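PspGI restriction endonuclease (PDB 3BM3) probably cuts double-stranded DNA at a specific sequence as a type II restriction endonuclease, and is seen here bound to its substrate DNA. Local coordinates at residues I23-I28 / F108-N113; F196-A201 / E224-I229. The protein carries 2 engineered substitutions. All blocks are in the same frame, centred on the assembly; numbering follows the deposited sequence.

In the fold
Contact 1 and contact 2 lie on opposite sides of the chain's centre, about 31 Å apart between centres, and share no helix. Contact 1 joins the N-terminal helix 20-31 to the far end of the long helix 85-115. Its chemistry is that of a surface: one salt bridge near solvent, with a single buried isoleucine beneath it. Contact 2 sets helix 198-206 against helix 216-227, the helices that follow strands 186-191 and 211-214 of the mixed sheet. There a buried isoleucine meets two others, and a carboxylate reaches a helix start through water. Contact 2 also adjoins the second subunit and the DNA backbone.

Contact 1: residues I23-I28 / F108-N113; sequences IIEEAI and FTKLLN
K110 leans from helix 85-115 toward helix 20-31 and meets E25 and I28 there, so that one lysine makes both the polar and the apolar part of this helix-to-helix contact. It lies in the helical part of an endonuclease assigned by sequence to the EcoRII C-terminal family of the PDDEXK clan. The two backbones stay well apart, with 9.8 Å between the CA atoms of I28 and K110, and the side chains make the contact. The lysine leaves its helix with CG turned away from the carbonyl carbon, bends at chi2 (-52°), and then runs straight to its amine. E25 bends at chi2 as well (-57°), which turns its carboxylate toward K110, whose long chain comes out to meet it; the two chains meet at about a right angle. NZ of K110 donates to OE2 of E25 at 2.8 Å, a salt bridge in which the oxygen is approached almost along its C-O axis. Both residues are at least partly open to solvent, which probably screens the charge pair. Beneath it I28, which is buried, points its CB toward the other helix and sets its CD1 methyl against the aliphatic part of the lysine. With an alanine here in place of K110, the E25 carboxylate would probably lose its positive mate and a gap would be likely to open beside the I28 methyl. Inward of the salt bridge, I24 packs on A103, I106 and I107 of helix 85-115, while A27 touches L59 of helix 52-80, so helix 20-31 rests on two helices at once. The apolar half of the lysine contact is light: CD1 of I28 comes to 4.0 Å from CE of K110. CG of K110 lies 4.2 Å from the same I28 CD1.

Contact 2: residues F196-A201 / E224-I229; sequences FTIYSA and EEIKRI
The N-terminal turn of helix 198-206 packs against the last turn of helix 216-227 and the residues just after it, with I198, the first residue of its helix, reaching across to both. Its CG1 stands anti to the backbone N (chi1 -180°) and the chain is extended, which sends CD1 straight to the other segment. That methyl meets CD1 of I229 tip to tip at 3.3 Å, closer than usual for two carbons. I226 comes to I198 obliquely, with its CG1 3.5 Å from CD1 of I198; I226 also packs on I240 and I243, so the isoleucines continue into the hydrophobic layer at strand 243-245. The two helices belong to the alpha/beta part of the PDDEXK-clan nuclease: each follows a parallel strand of the mixed sheet, 186-191 and 211-214. On the other branch of I198, CG2 touches OE1 of E225 at 3.6 Å. The same carboxylate oxygen accepts from a water at 2.7 Å, and that water accepts from the backbone N of I198, so the first N-H of the helix is satisfied across the contact. OE2 of E225 makes a salt bridge with R218, whose NH2 also binds the carbonyl of F196; the arginine probably helps to position the carboxylate and joins it to the segment before the helix. T197 is the N-cap: its OG1 accepts from N of S200 at 3.0 Å with an N-H...O angle of 155°, while its side chain packs on a phosphate of the bound DNA. OG of S200 donates back to O of T197 at 2.8 Å, tilted 25° from the carbonyl plane, and lies above one face of the F196 ring, offset toward its rim.

Contact 1: residues I23-I28 / F108-N113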
ATOM      1  N   ILE C  23       1.783  -0.525 -25.624  1.00 14.13           N
ATOM      2  CA  ILE C  23       0.577  -1.311 -25.600  1.00 14.52           C
ATOM      3  C   ILE C  23      -0.638  -0.404 -25.577  1.00 14.37           C
ATOM      4  O   ILE C  23      -1.613  -0.673 -26.260  1.00 15.11           O
ATOM      5  CB  ILE C  23       0.570  -2.277 -24.408  1.00 15.00           C
ATOM      6  CG1 ILE C  23       1.712  -3.308 -24.580  1.00 13.80           C
ATOM      7  CG2 ILE C  23      -0.765  -2.955 -24.289  1.00 15.72           C
ATOM      8  CD1 ILE C  23       1.817  -4.321 -23.447  1.00 16.21           C
ATOM      9  N   ILE C  24      -0.564   0.680 -24.808  1.00 14.93           N
ATOM     10  CA  ILE C  24      -1.662   1.640 -24.741  1.00 16.05           C
ATOM     11  C   ILE C  24      -1.873   2.262 -26.127  1.00 16.03           C
ATOM     12  O   ILE C  24      -3.023   2.419 -26.605  1.00 14.64           O
ATOM     13  CB  ILE C  24      -1.394   2.717 -23.671  1.00 16.04           C
ATOM     14  CG1 ILE C  24      -1.527   2.115 -22.254  1.00 17.58           C
ATOM     15  CG2 ILE C  24      -2.382   3.929 -23.794  1.00 17.00           C
ATOM     16  CD1 ILE C  24      -2.939   1.860 -21.825  1.00 20.30           C
ATOM     17  N   GLU C  25      -0.770   2.607 -26.786  1.00 16.67           N
ATOM     18  CA  GLU C  25      -0.881   3.172 -28.157  1.00 18.64           C
ATOM     19  C   GLU C  25      -1.510   2.162 -29.099  1.00 18.24           C
ATOM     20  O   GLU C  25      -2.362   2.521 -29.909  1.00 18.76           O
ATOM     21  CB  GLU C  25       0.458   3.666 -28.691  1.00 19.19           C
ATOM     22  CG  GLU C  25       1.039   4.901 -27.972  1.00 23.03           C
ATOM     23  CD  GLU C  25       0.096   6.130 -27.965  1.00 27.77           C
ATOM     24  OE1 GLU C  25      -0.683   6.322 -28.930  1.00 31.40           O
ATOM     25  OE2 GLU C  25       0.142   6.906 -26.980  1.00 31.58           O
ATOM     26  N   GLU C  26      -1.115   0.897 -28.980  1.00 18.03           N
ATOM     27  CA  GLU C  26      -1.702  -0.161 -29.784  1.00 18.99           C
ATOM     28  C   GLU C  26      -3.206  -0.250 -29.547  1.00 18.18           C
ATOM     29  O   GLU C  26      -4.001  -0.349 -30.500  1.00 18.59           O
ATOM     30  CB  GLU C  26      -1.054  -1.487 -29.456  1.00 19.33           C
ATOM     31  CG  GLU C  26      -1.517  -2.604 -30.314  1.00 23.26           C
ATOM     32  CD  GLU C  26      -0.586  -3.800 -30.238  1.00 26.96           C
ATOM     33  OE1 GLU C  26       0.450  -3.744 -29.494  1.00 28.13           O
ATOM     34  OE2 GLU C  26      -0.918  -4.784 -30.938  1.00 31.61           O
ATOM     35  N   ALA C  27      -3.584  -0.206 -28.275  1.00 17.60           N
ATOM     36  CA  ALA C  27      -4.983  -0.260 -27.867  1.00 16.89           C
ATOM     37  C   ALA C  27      -5.738   0.948 -28.408  1.00 16.98           C
ATOM     38  O   ALA C  27      -6.859   0.807 -28.854  1.00 16.99           O
ATOM     39  CB  ALA C  27      -5.115  -0.304 -26.354  1.00 17.11           C
ATOM     40  N   ILE C  28      -5.133   2.129 -28.288  1.00 17.10           N
ATOM     41  CA  ILE C  28      -5.746   3.364 -28.804  1.00 17.78           C
ATOM     42  C   ILE C  28      -6.082   3.208 -30.287  1.00 18.01           C
ATOM     43  O   ILE C  28      -7.188   3.578 -30.742  1.00 18.09           O
ATOM     44  CB  ILE C  28      -4.839   4.569 -28.573  1.00 17.17           C
ATOM     45  CG1 ILE C  28      -4.906   4.987 -27.100  1.00 17.90           C
ATOM     46  CG2 ILE C  28      -5.207   5.719 -29.526  1.00 18.50           C
ATOM     47  CD1 ILE C  28      -3.843   5.948 -26.662  1.00 17.68           C
ATOM     48  N   PHE C 108      -4.990   8.272 -18.104  1.00 11.46           N
ATOM     49  CA  PHE C 108      -5.339   9.536 -17.501  1.00 12.62           C
ATOM     50  C   PHE C 108      -4.687  10.682 -18.279  1.00 12.97           C
ATOM     51  O   PHE C 108      -5.360  11.683 -18.574  1.00 13.78           O
ATOM     52  CB  PHE C 108      -4.931   9.555 -16.029  1.00 12.43           C
ATOM     53  CG  PHE C 108      -5.569  10.659 -15.247  1.00 12.09           C
ATOM     54  CD1 PHE C 108      -6.858  10.510 -14.764  1.00 15.29           C
ATOM     55  CD2 PHE C 108      -4.884  11.851 -14.983  1.00 15.52           C
ATOM     56  CE1 PHE C 108      -7.455  11.537 -14.043  1.00 15.51           C
ATOM     57  CE2 PHE C 108      -5.484  12.858 -14.248  1.00 14.93           C
ATOM     58  CZ  PHE C 108      -6.759  12.678 -13.783  1.00 14.30           C
ATOM     59  N   THR C 109      -3.405  10.546 -18.637  1.00 11.91           N
ATOM     60  CA  THR C 109      -2.717  11.595 -19.395  1.00 14.03           C
ATOM     61  C   THR C 109      -3.338  11.831 -20.762  1.00 13.61           C
ATOM     62  O   THR C 109      -3.371  12.940 -21.249  1.00 13.30           O
ATOM     63  CB  THR C 109      -1.192  11.354 -19.541  1.00 14.82           C
ATOM     64  OG1 THR C 109      -0.940  10.270 -20.431  1.00 17.91           O
ATOM     65  CG2 THR C 109      -0.604  11.013 -18.218  1.00 14.49           C
ATOM     66  N   LYS C 110      -3.792  10.764 -21.392  1.00 13.94           N
ATOM     67  CA  LYS C 110      -4.415  10.883 -22.696  1.00 14.89           C
ATOM     68  C   LYS C 110      -5.645  11.754 -22.599  1.00 14.31           C
ATOM     69  O   LYS C 110      -5.930  12.566 -23.506  1.00 14.90           O
ATOM     70  CB  LYS C 110      -4.773   9.493 -23.206  1.00 15.95           C
ATOM     71  CG  LYS C 110      -3.580   8.607 -23.432  1.00 19.64           C
ATOM     72  CD  LYS C 110      -2.516   9.278 -24.326  1.00 22.26           C
ATOM     73  CE  LYS C 110      -1.390   8.334 -24.686  1.00 25.88           C
ATOM     74  NZ  LYS C 110      -0.192   9.079 -25.245  1.00 26.39           N
ATOM     75  N   LEU C 111      -6.390  11.555 -21.513  1.00 13.73           N
ATOM     76  CA  LEU C 111      -7.585  12.381 -21.243  1.00 12.38           C
ATOM     77  C   LEU C 111      -7.200  13.817 -20.921  1.00 12.49           C
ATOM     78  O   LEU C 111      -7.759  14.742 -21.475  1.00 11.01           O
ATOM     79  CB  LEU C 111      -8.427  11.792 -20.137  1.00 13.01           C
ATOM     80  CG  LEU C 111      -9.148  10.503 -20.569  1.00 14.76           C
ATOM     81  CD1 LEU C 111      -9.544   9.635 -19.377  1.00 16.51           C
ATOM     82  CD2 LEU C 111     -10.377  10.849 -21.421  1.00 15.94           C
ATOM     83  N   LEU C 112      -6.169  13.993 -20.088  1.00 11.56           N
ATOM     84  CA  LEU C 112      -5.675  15.331 -19.806  1.00 12.63           C
ATOM     85  C   LEU C 112      -5.329  16.070 -21.109  1.00 13.12           C
ATOM     86  O   LEU C 112      -5.713  17.207 -21.319  1.00 13.01           O
ATOM     87  CB  LEU C 112      -4.463  15.271 -18.883  1.00 12.52           C
ATOM     88  CG  LEU C 112      -4.782  14.836 -17.432  1.00 12.54           C
ATOM     89  CD1 LEU C 112      -3.469  14.785 -16.663  1.00 12.62           C
ATOM     90  CD2 LEU C 112      -5.817  15.733 -16.686  1.00 11.35           C
ATOM     91  N   ASN C 113      -4.611  15.401 -21.990  1.00 13.26           N
ATOM     92  CA  ASN C 113      -4.169  16.005 -23.240  1.00 14.58           C
ATOM     93  C   ASN C 113      -5.341  16.465 -24.060  1.00 14.75           C
ATOM     94  O   ASN C 113      -5.335  17.569 -24.603  1.00 15.08           O
ATOM     95  CB  ASN C 113      -3.353  15.018 -24.060  1.00 14.13           C
ATOM     96  CG  ASN C 113      -1.997  14.779 -23.471  1.00 17.19           C
ATOM     97  OD1 ASN C 113      -1.550  15.527 -22.604  1.00 18.21           O
ATOM     98  ND2 ASN C 113      -1.329  13.749 -23.943  1.00 18.05           N
TER

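Contact 2: residues F196-A201 / E224-I229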
ATOM      1  N   PHE C 196     -14.382   0.669  -4.038  1.00 14.25           N
ATOM      2  CA  PHE C 196     -13.971   1.805  -3.223  1.00 13.87           C
ATOM      3  C   PHE C 196     -14.968   1.972  -2.069  1.00 12.87           C
ATOM      4  O   PHE C 196     -16.154   1.963  -2.292  1.00 13.23           O
ATOM      5  CB  PHE C 196     -13.932   3.034  -4.092  1.00 13.89           C
ATOM      6  CG  PHE C 196     -13.351   4.231  -3.406  1.00 17.14           C
ATOM      7  CD1 PHE C 196     -11.996   4.296  -3.127  1.00 19.91           C
ATOM      8  CD2 PHE C 196     -14.156   5.261  -2.986  1.00 18.81           C
ATOM      9  CE1 PHE C 196     -11.463   5.402  -2.493  1.00 21.23           C
ATOM     10  CE2 PHE C 196     -13.622   6.346  -2.357  1.00 18.94           C
ATOM     11  CZ  PHE C 196     -12.305   6.438  -2.127  1.00 20.01           C
ATOM     12  N   THR C 197     -14.472   2.137  -0.847  1.00 12.60           N
ATOM     13  CA  THR C 197     -15.322   2.117   0.342  1.00 12.69           C
ATOM     14  C   THR C 197     -15.740   3.499   0.833  1.00 13.39           C
ATOM     15  O   THR C 197     -15.046   4.491   0.652  1.00 12.87           O
ATOM     16  CB  THR C 197     -14.613   1.429   1.516  1.00 13.17           C
ATOM     17  OG1 THR C 197     -13.592   2.299   2.028  1.00 13.16           O
ATOM     18  CG2 THR C 197     -13.994   0.097   1.052  1.00 14.30           C
ATOM     19  N   ILE C 198     -16.895   3.523   1.486  1.00 12.92           N
ATOM     20  CA  ILE C 198     -17.401   4.757   2.098  1.00 13.70           C
ATOM     21  C   ILE C 198     -16.454   5.272   3.151  1.00 12.04           C
ATOM     22  O   ILE C 198     -16.193   6.463   3.200  1.00 11.89           O
ATOM     23  CB  ILE C 198     -18.807   4.547   2.670  1.00 14.24           C
ATOM     24  CG1 ILE C 198     -19.347   5.820   3.300  1.00 16.36           C
ATOM     25  CG2 ILE C 198     -18.801   3.456   3.719  1.00 15.11           C
ATOM     26  CD1 ILE C 198     -20.807   5.646   3.844  1.00 16.76           C
ATOM     27  N   TYR C 199     -15.917   4.394   3.977  1.00 11.55           N
ATOM     28  CA  TYR C 199     -15.024   4.842   5.043  1.00 11.85           C
ATOM     29  C   TYR C 199     -13.847   5.570   4.428  1.00 10.56           C
ATOM     30  O   TYR C 199     -13.465   6.634   4.904  1.00 10.74           O
ATOM     31  CB  TYR C 199     -14.537   3.714   5.927  1.00 12.14           C
ATOM     32  CG  TYR C 199     -13.572   4.170   6.969  1.00 12.10           C
ATOM     33  CD1 TYR C 199     -14.001   4.897   8.056  1.00 12.26           C
ATOM     34  CD2 TYR C 199     -12.213   3.850   6.886  1.00 12.12           C
ATOM     35  CE1 TYR C 199     -13.101   5.341   9.016  1.00 13.04           C
ATOM     36  CE2 TYR C 199     -11.332   4.251   7.841  1.00 13.70           C
ATOM     37  CZ  TYR C 199     -11.765   5.012   8.905  1.00 12.15           C
ATOM     38  OH  TYR C 199     -10.850   5.396   9.852  1.00 12.67           O
ATOM     39  N   SER C 200     -13.275   4.993   3.365  1.00 10.45           N
ATOM     40  CA  SER C 200     -12.081   5.581   2.792  1.00 10.96           C
ATOM     41  C   SER C 200     -12.396   6.987   2.298  1.00 11.53           C
ATOM     42  O   SER C 200     -11.605   7.908   2.490  1.00 11.53           O
ATOM     43  CB  SER C 200     -11.495   4.682   1.715  1.00 10.83           C
ATOM     44  OG  SER C 200     -12.264   4.638   0.553  1.00 12.37           O
ATOM     45  N   ALA C 201     -13.572   7.150   1.699  1.00 11.34           N
ATOM     46  CA  ALA C 201     -13.974   8.457   1.147  1.00 11.32           C
ATOM     47  C   ALA C 201     -14.080   9.466   2.284  1.00 11.50           C
ATOM     48  O   ALA C 201     -13.500  10.558   2.258  1.00 11.83           O
ATOM     49  CB  ALA C 201     -15.288   8.330   0.386  1.00 11.20           C
ATOM     50  N   GLU C 224     -25.256   6.249  -2.340  1.00 17.65           N
ATOM     51  CA  GLU C 224     -26.410   5.628  -1.707  1.00 18.66           C
ATOM     52  C   GLU C 224     -26.053   5.137  -0.307  1.00 18.82           C
ATOM     53  O   GLU C 224     -26.823   5.317   0.636  1.00 18.82           O
ATOM     54  CB  GLU C 224     -26.937   4.468  -2.556  1.00 19.42           C
ATOM     55  CG  GLU C 224     -28.217   3.837  -2.007  1.00 21.98           C
ATOM     56  CD  GLU C 224     -29.284   4.874  -1.734  1.00 26.75           C
ATOM     57  OE1 GLU C 224     -29.458   5.751  -2.605  1.00 30.37           O
ATOM     58  OE2 GLU C 224     -29.951   4.811  -0.660  1.00 32.75           O
ATOM     59  N   GLU C 225     -24.885   4.507  -0.175  1.00 18.64           N
ATOM     60  CA  GLU C 225     -24.399   4.083   1.131  1.00 19.65           C
ATOM     61  C   GLU C 225     -24.299   5.260   2.084  1.00 19.88           C
ATOM     62  O   GLU C 225     -24.717   5.175   3.237  1.00 19.81           O
ATOM     63  CB  GLU C 225     -23.045   3.411   1.034  1.00 20.02           C
ATOM     64  CG  GLU C 225     -23.064   2.052   0.460  1.00 21.72           C
ATOM     65  CD  GLU C 225     -21.694   1.419   0.506  1.00 23.94           C
ATOM     66  OE1 GLU C 225     -20.984   1.611   1.517  1.00 23.95           O
ATOM     67  OE2 GLU C 225     -21.339   0.715  -0.454  1.00 27.56           O
ATOM     68  N   ILE C 226     -23.732   6.357   1.602  1.00 19.65           N
ATOM     69  CA  ILE C 226     -23.620   7.561   2.396  1.00 20.20           C
ATOM     70  C   ILE C 226     -25.012   8.031   2.854  1.00 21.12           C
ATOM     71  O   ILE C 226     -25.233   8.325   4.032  1.00 20.68           O
ATOM     72  CB  ILE C 226     -22.848   8.641   1.606  1.00 19.94           C
ATOM     73  CG1 ILE C 226     -21.378   8.210   1.494  1.00 20.46           C
ATOM     74  CG2 ILE C 226     -22.986  10.007   2.260  1.00 20.28           C
ATOM     75  CD1 ILE C 226     -20.478   9.116   0.618  1.00 21.30           C
ATOM     76  N   LYS C 227     -25.948   8.053   1.918  1.00 21.17           N
ATOM     77  CA  LYS C 227     -27.314   8.521   2.199  1.00 22.58           C
ATOM     78  C   LYS C 227     -28.035   7.626   3.197  1.00 22.90           C
ATOM     79  O   LYS C 227     -28.963   8.077   3.874  1.00 23.47           O
ATOM     80  CB  LYS C 227     -28.108   8.627   0.901  1.00 22.57           C
ATOM     81  CG  LYS C 227     -27.690   9.820   0.040  1.00 25.18           C
ATOM     82  CD  LYS C 227     -28.628   9.983  -1.139  1.00 28.07           C
ATOM     83  CE  LYS C 227     -28.251  11.124  -2.081  1.00 28.85           C
ATOM     84  NZ  LYS C 227     -29.095  11.074  -3.360  1.00 29.72           N
ATOM     85  N   ARG C 228     -27.617   6.366   3.281  1.00 23.29           N
ATOM     86  CA  ARG C 228     -28.229   5.384   4.171  1.00 24.32           C
ATOM     87  C   ARG C 228     -27.658   5.424   5.578  1.00 24.19           C
ATOM     88  O   ARG C 228     -28.115   4.684   6.457  1.00 24.37           O
ATOM     89  CB  ARG C 228     -28.106   3.972   3.588  1.00 25.01           C
ATOM     90  CG  ARG C 228     -28.971   3.767   2.342  1.00 27.86           C
ATOM     91  CD  ARG C 228     -28.755   2.400   1.723  1.00 32.78           C
ATOM     92  NE  ARG C 228     -29.542   1.354   2.385  1.00 38.37           N
ATOM     93  CZ  ARG C 228     -30.743   0.911   1.997  1.00 40.03           C
ATOM     94  NH1 ARG C 228     -31.373   1.421   0.928  1.00 43.26           N
ATOM     95  NH2 ARG C 228     -31.333  -0.064   2.694  1.00 41.03           N
ATOM     96  N   ILE C 229     -26.651   6.264   5.810  1.00 23.65           N
ATOM     97  CA  ILE C 229     -26.228   6.522   7.176  1.00 24.51           C
ATOM     98  C   ILE C 229     -27.353   7.381   7.779  1.00 24.64           C
ATOM     99  O   ILE C 229     -27.665   8.459   7.268  1.00 25.84           O
ATOM    100  CB  ILE C 229     -24.862   7.215   7.254  1.00 24.08           C
ATOM    101  CG1 ILE C 229     -23.779   6.298   6.682  1.00 25.02           C
ATOM    102  CG2 ILE C 229     -24.563   7.579   8.705  1.00 22.64           C
ATOM    103  CD1 ILE C 229     -22.416   6.979   6.442  1.00 27.54           C
TER
HETATM  104  O   HOH W   1     -18.322   1.101   1.331  1.00 16.88           O